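Side-chain contacts in uncharacterized protein (Corynebacterium glutamicum, PDB 2NSF), which is a zinc-binding, mycothiol-dependent maleylpyruvate isomerase that probably converts maleylpyruvate to its trans isomer, fumarylpyruvate: residues 179-183 / 184-188; 230-233 / 234-237. One frame throughout, in Å; residues are numbered along the deposited sequence.

Interaction 1 (179-183 / 184-188); sequences GDIPE and VILRT. With SO4 (sulfate ion), chain D.
E183 and R187 meet across one helical turn in a salt bridge, OE2 to NH1 at 2.7 Å. As a hydrogen bond it is weak, because the N-H is poorly aimed at the oxygen (118°). OE2 lies at the guanidinium edge, in its plane, while the carboxylate is turned nearly perpendicular to that plane (86°). The E183 chain leaves with CG opposite its backbone N (chi1 -173°) and runs on extended. The R187 chain bends at chi3, and its NH1 lies against E183 CG as well as OE2. V184 CA lies 3.6 Å off one guanidinium face of R187, toward its rim.

The buried side of the turn is apolar. I181 CG2 touches I185 CG2 at 3.5 Å, the two side chains crossing at about a right angle. I181 CB also packs on L186 CD2 at 3.8 Å. This is the N-terminal end of helix 183-199, with P182 as N-cap. P182 O accepts from L186 N, in the carbonyl plane, and more weakly from I185 N. E183 O receives R187 N at 2.8 Å. At the next residue, V184 O accepts from both T188 N and T188 OG1, the hydroxyl at 2.7 Å.

Further out, W166 of helix 156-171 packs on I181, P182 and I185. L35 of helix 29-49 touches P182, V184 and I185. The other terminal nitrogen of R187, NH2, is hydrogen-bonded to T22 O, and T188 OG1 is also bonded to F24 N.

Interaction 2 (230-233 / 234-237); sequences GSLA and GIVR. With SO4 (sulfate ion), chain D.
R237 NE donates to sulfate O3 in a short, nearly straight bond, 2.6 Å with an N-H...O angle of 176°. O3 comes in at the guanidinium edge, near its plane. The aliphatic chain runs out extended through chi1 and chi2 and bends at chi3 (-83°), near the sulfate. NH2 is bonded to R242 O, so the head is held at two points.

The backbone N of R237 closes the turn onto A233 O at 3.0 Å. That turn belongs to helix 232-239, which follows strand 226-230 after the single residue S231. S231 is the N-cap. Its OG accepts from G234 N at 3.3 Å, a rather long capping bond. The torsion chi1 of 64° sets OG between the backbone N and the carbonyl carbon, where it can face the N-H of G234. S231 O then takes I235 N.

On the inner side, L232 CD1 meets I235 CD1 at 4.1 Å, the two side chains crossing at a slant. V236 CG2 rests on L232 O at 3.2 Å, beside the V236 N to L232 O bond. L208 of strand 206-210 packs against I235. F178 touches A233, V236 and R237.

The sulfate probably came from the crystallisation liquor. Its place beside R237 is consistent with a spot that can take an anion. The nearly straight N-H...O bond, set at the guanidinium edge, fits a charged arginine meeting an anion.

Interactions 1 and 2 pack directly on each other, with centres about 10 Å apart. L232 of 230-233 is the main joint. Its CD2 lies 3.4 Å from L186 CB, 3.5 Å from R187 CG and 3.6 Å from E183 CG, and so fits against the aliphatic parts of the ion pair. V236 CG2 adds a contact to L186 O at 3.5 Å. The sulfate is shared: G179 N gives it a hydrogen bond to O2 at 2.8 Å, while R237 holds another oxygen. Neither contact supplies a zinc ligand. The side chain of I181 is about 13 Å from the zinc ion, as is that of V236.

Interaction 1 (179-183 / 184-188)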
loop_
_atom_site.group_PDB
_atom_site.type_symbol
_atom_site.label_atom_id
_atom_site.label_comp_id
_atom_site.label_asym_id
_atom_site.label_seq_id
_atom_site.Cartn_x
_atom_site.Cartn_y
_atom_site.Cartn_z
ATOM N N GLY A 179 6.835 9.329 7.764
ATOM C CA GLY A 179 8.239 9.455 8.116
ATOM C C GLY A 179 8.801 8.157 8.662
ATOM O O GLY A 179 10.013 7.933 8.629
ATOM N N ASP A 180 7.920 7.295 9.165
ATOM C CA ASP A 180 8.323 5.997 9.707
ATOM C C ASP A 180 8.692 5.002 8.610
ATOM O O ASP A 180 9.411 4.032 8.849
ATOM C CB ASP A 180 7.187 5.365 10.529
ATOM C CG ASP A 180 6.942 6.072 11.841
ATOM O OD1 ASP A 180 7.910 6.619 12.416
ATOM O OD2 ASP A 180 5.781 6.058 12.310
ATOM N N ILE A 181 8.193 5.249 7.406
ATOM C CA ILE A 181 8.416 4.340 6.287
ATOM C C ILE A 181 9.809 4.393 5.680
ATOM O O ILE A 181 10.297 5.468 5.315
ATOM C CB ILE A 181 7.384 4.604 5.171
ATOM C CG1 ILE A 181 5.971 4.524 5.755
ATOM C CG2 ILE A 181 7.557 3.594 4.042
ATOM C CD1 ILE A 181 4.887 4.999 4.802
ATOM N N PRO A 182 10.475 3.227 5.572
ATOM C CA PRO A 182 11.819 3.150 4.998
ATOM C C PRO A 182 11.872 3.882 3.662
ATOM O O PRO A 182 10.975 3.756 2.830
ATOM C CB PRO A 182 12.044 1.652 4.849
ATOM C CG PRO A 182 11.335 1.107 6.049
ATOM C CD PRO A 182 10.039 1.902 6.052
ATOM N N GLU A 183 12.937 4.647 3.463
ATOM C CA GLU A 183 13.103 5.422 2.247
ATOM C C GLU A 183 12.966 4.620 0.951
ATOM O O GLU A 183 12.381 5.104 -0.016
ATOM C CB GLU A 183 14.453 6.132 2.288
ATOM C CG GLU A 183 14.681 7.114 1.162
ATOM C CD GLU A 183 15.966 7.891 1.352
ATOM O OE1 GLU A 183 16.097 8.559 2.397
ATOM O OE2 GLU A 183 16.841 7.830 0.465
ATOM N N VAL A 184 13.499 3.403 0.916
ATOM C CA VAL A 184 13.406 2.607 -0.302
ATOM C C VAL A 184 11.941 2.381 -0.678
ATOM O O VAL A 184 11.591 2.345 -1.861
ATOM C CB VAL A 184 14.146 1.245 -0.157
ATOM C CG1 VAL A 184 13.438 0.355 0.855
ATOM C CG2 VAL A 184 14.244 0.564 -1.516
ATOM N N ILE A 185 11.078 2.257 0.324
ATOM C CA ILE A 185 9.659 2.069 0.061
ATOM C C ILE A 185 9.027 3.382 -0.387
ATOM O O ILE A 185 8.217 3.401 -1.312
ATOM C CB ILE A 185 8.935 1.509 1.304
ATOM C CG1 ILE A 185 9.337 0.042 1.495
ATOM C CG2 ILE A 185 7.419 1.638 1.141
ATOM C CD1 ILE A 185 8.822 -0.581 2.765
ATOM N N LEU A 186 9.405 4.487 0.251
ATOM C CA LEU A 186 8.868 5.791 -0.129
ATOM C C LEU A 186 9.279 6.158 -1.559
ATOM O O LEU A 186 8.465 6.666 -2.335
ATOM C CB LEU A 186 9.360 6.879 0.835
ATOM C CG LEU A 186 8.795 6.857 2.259
ATOM C CD1 LEU A 186 9.416 7.985 3.069
ATOM C CD2 LEU A 186 7.272 7.019 2.211
ATOM N N ARG A 187 10.540 5.907 -1.906
ATOM C CA ARG A 187 11.023 6.219 -3.249
ATOM C C ARG A 187 10.270 5.407 -4.293
ATOM O O ARG A 187 9.920 5.920 -5.357
ATOM C CB ARG A 187 12.523 5.937 -3.385
ATOM C CG ARG A 187 13.425 6.906 -2.636
ATOM C CD ARG A 187 14.870 6.777 -3.119
ATOM N NE ARG A 187 15.352 5.400 -3.041
ATOM C CZ ARG A 187 16.053 4.901 -2.028
ATOM N NH1 ARG A 187 16.372 5.665 -0.992
ATOM N NH2 ARG A 187 16.426 3.630 -2.044
ATOM N N THR A 188 10.027 4.137 -3.987
ATOM C CA THR A 188 9.313 3.274 -4.919
ATOM C C THR A 188 7.860 3.728 -5.062
ATOM O O THR A 188 7.292 3.673 -6.156
ATOM C CB THR A 188 9.374 1.800 -4.466
ATOM O OG1 THR A 188 10.747 1.417 -4.296
ATOM C CG2 THR A 188 8.744 0.889 -5.523
HETATM S S SO4 D . 4.469 12.810 8.183
HETATM O O1 SO4 D . 3.850 13.023 9.510
HETATM O O2 SO4 D . 5.326 11.610 8.098
HETATM O O3 SO4 D . 3.540 12.971 7.048
HETATM O O4 SO4 D . 5.391 13.921 8.038
#

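Interaction 2 (230-233 / 234-237)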
loop_
_atom_site.group_PDB
_atom_site.type_symbol
_atom_site.label_atom_id
_atom_site.label_comp_id
_atom_site.label_asym_id
_atom_site.label_seq_id
_atom_site.Cartn_x
_atom_site.Cartn_y
_atom_site.Cartn_z
ATOM N N GLY A 230 8.766 18.952 -1.285
ATOM C CA GLY A 230 8.908 18.727 0.142
ATOM C C GLY A 230 9.873 17.578 0.337
ATOM O O GLY A 230 10.617 17.234 -0.581
ATOM N N SER A 231 9.887 16.987 1.527
ATOM C CA SER A 231 10.758 15.846 1.766
ATOM C C SER A 231 10.059 14.671 1.090
ATOM O O SER A 231 8.903 14.787 0.684
ATOM C CB SER A 231 10.892 15.566 3.263
ATOM O OG SER A 231 9.640 15.187 3.817
ATOM N N LEU A 232 10.746 13.541 0.983
ATOM C CA LEU A 232 10.152 12.372 0.345
ATOM C C LEU A 232 8.875 11.937 1.065
ATOM O O LEU A 232 7.865 11.634 0.428
ATOM C CB LEU A 232 11.163 11.225 0.311
ATOM C CG LEU A 232 10.783 9.954 -0.447
ATOM C CD1 LEU A 232 10.558 10.264 -1.927
ATOM C CD2 LEU A 232 11.888 8.924 -0.276
ATOM N N ALA A 233 8.907 11.912 2.396
ATOM C CA ALA A 233 7.721 11.514 3.148
ATOM C C ALA A 233 6.580 12.485 2.844
ATOM O O ALA A 233 5.424 12.087 2.722
ATOM C CB ALA A 233 8.019 11.506 4.639
ATOM N N GLY A 234 6.924 13.763 2.713
ATOM C CA GLY A 234 5.920 14.769 2.423
ATOM C C GLY A 234 5.246 14.610 1.068
ATOM O O GLY A 234 4.019 14.714 0.970
ATOM N N ILE A 235 6.020 14.357 0.017
ATOM C CA ILE A 235 5.400 14.221 -1.294
ATOM C C ILE A 235 4.657 12.908 -1.440
ATOM O O ILE A 235 3.682 12.840 -2.175
ATOM C CB ILE A 235 6.412 14.393 -2.467
ATOM C CG1 ILE A 235 7.493 13.314 -2.434
ATOM C CG2 ILE A 235 7.028 15.789 -2.402
ATOM C CD1 ILE A 235 8.371 13.301 -3.682
ATOM N N VAL A 236 5.097 11.868 -0.736
ATOM C CA VAL A 236 4.397 10.595 -0.818
ATOM C C VAL A 236 3.062 10.688 -0.074
ATOM O O VAL A 236 2.057 10.175 -0.556
ATOM C CB VAL A 236 5.252 9.434 -0.268
ATOM C CG1 VAL A 236 4.428 8.138 -0.236
ATOM C CG2 VAL A 236 6.474 9.238 -1.162
ATOM N N ARG A 237 3.031 11.346 1.085
ATOM C CA ARG A 237 1.758 11.491 1.801
ATOM C C ARG A 237 0.801 12.234 0.874
ATOM O O ARG A 237 -0.376 11.882 0.754
ATOM C CB ARG A 237 1.923 12.299 3.097
ATOM C CG ARG A 237 0.588 12.707 3.742
ATOM C CD ARG A 237 0.767 13.614 4.964
ATOM N NE ARG A 237 1.042 12.869 6.194
ATOM C CZ ARG A 237 0.130 12.183 6.882
ATOM N NH1 ARG A 237 0.479 11.540 7.987
ATOM N NH2 ARG A 237 -1.131 12.142 6.470
HETATM S S SO4 D . 4.469 12.810 8.183
HETATM O O1 SO4 D . 3.850 13.023 9.510
HETATM O O2 SO4 D . 5.326 11.610 8.098
HETATM O O3 SO4 D . 3.540 12.971 7.048
HETATM O O4 SO4 D . 5.391 13.921 8.038
#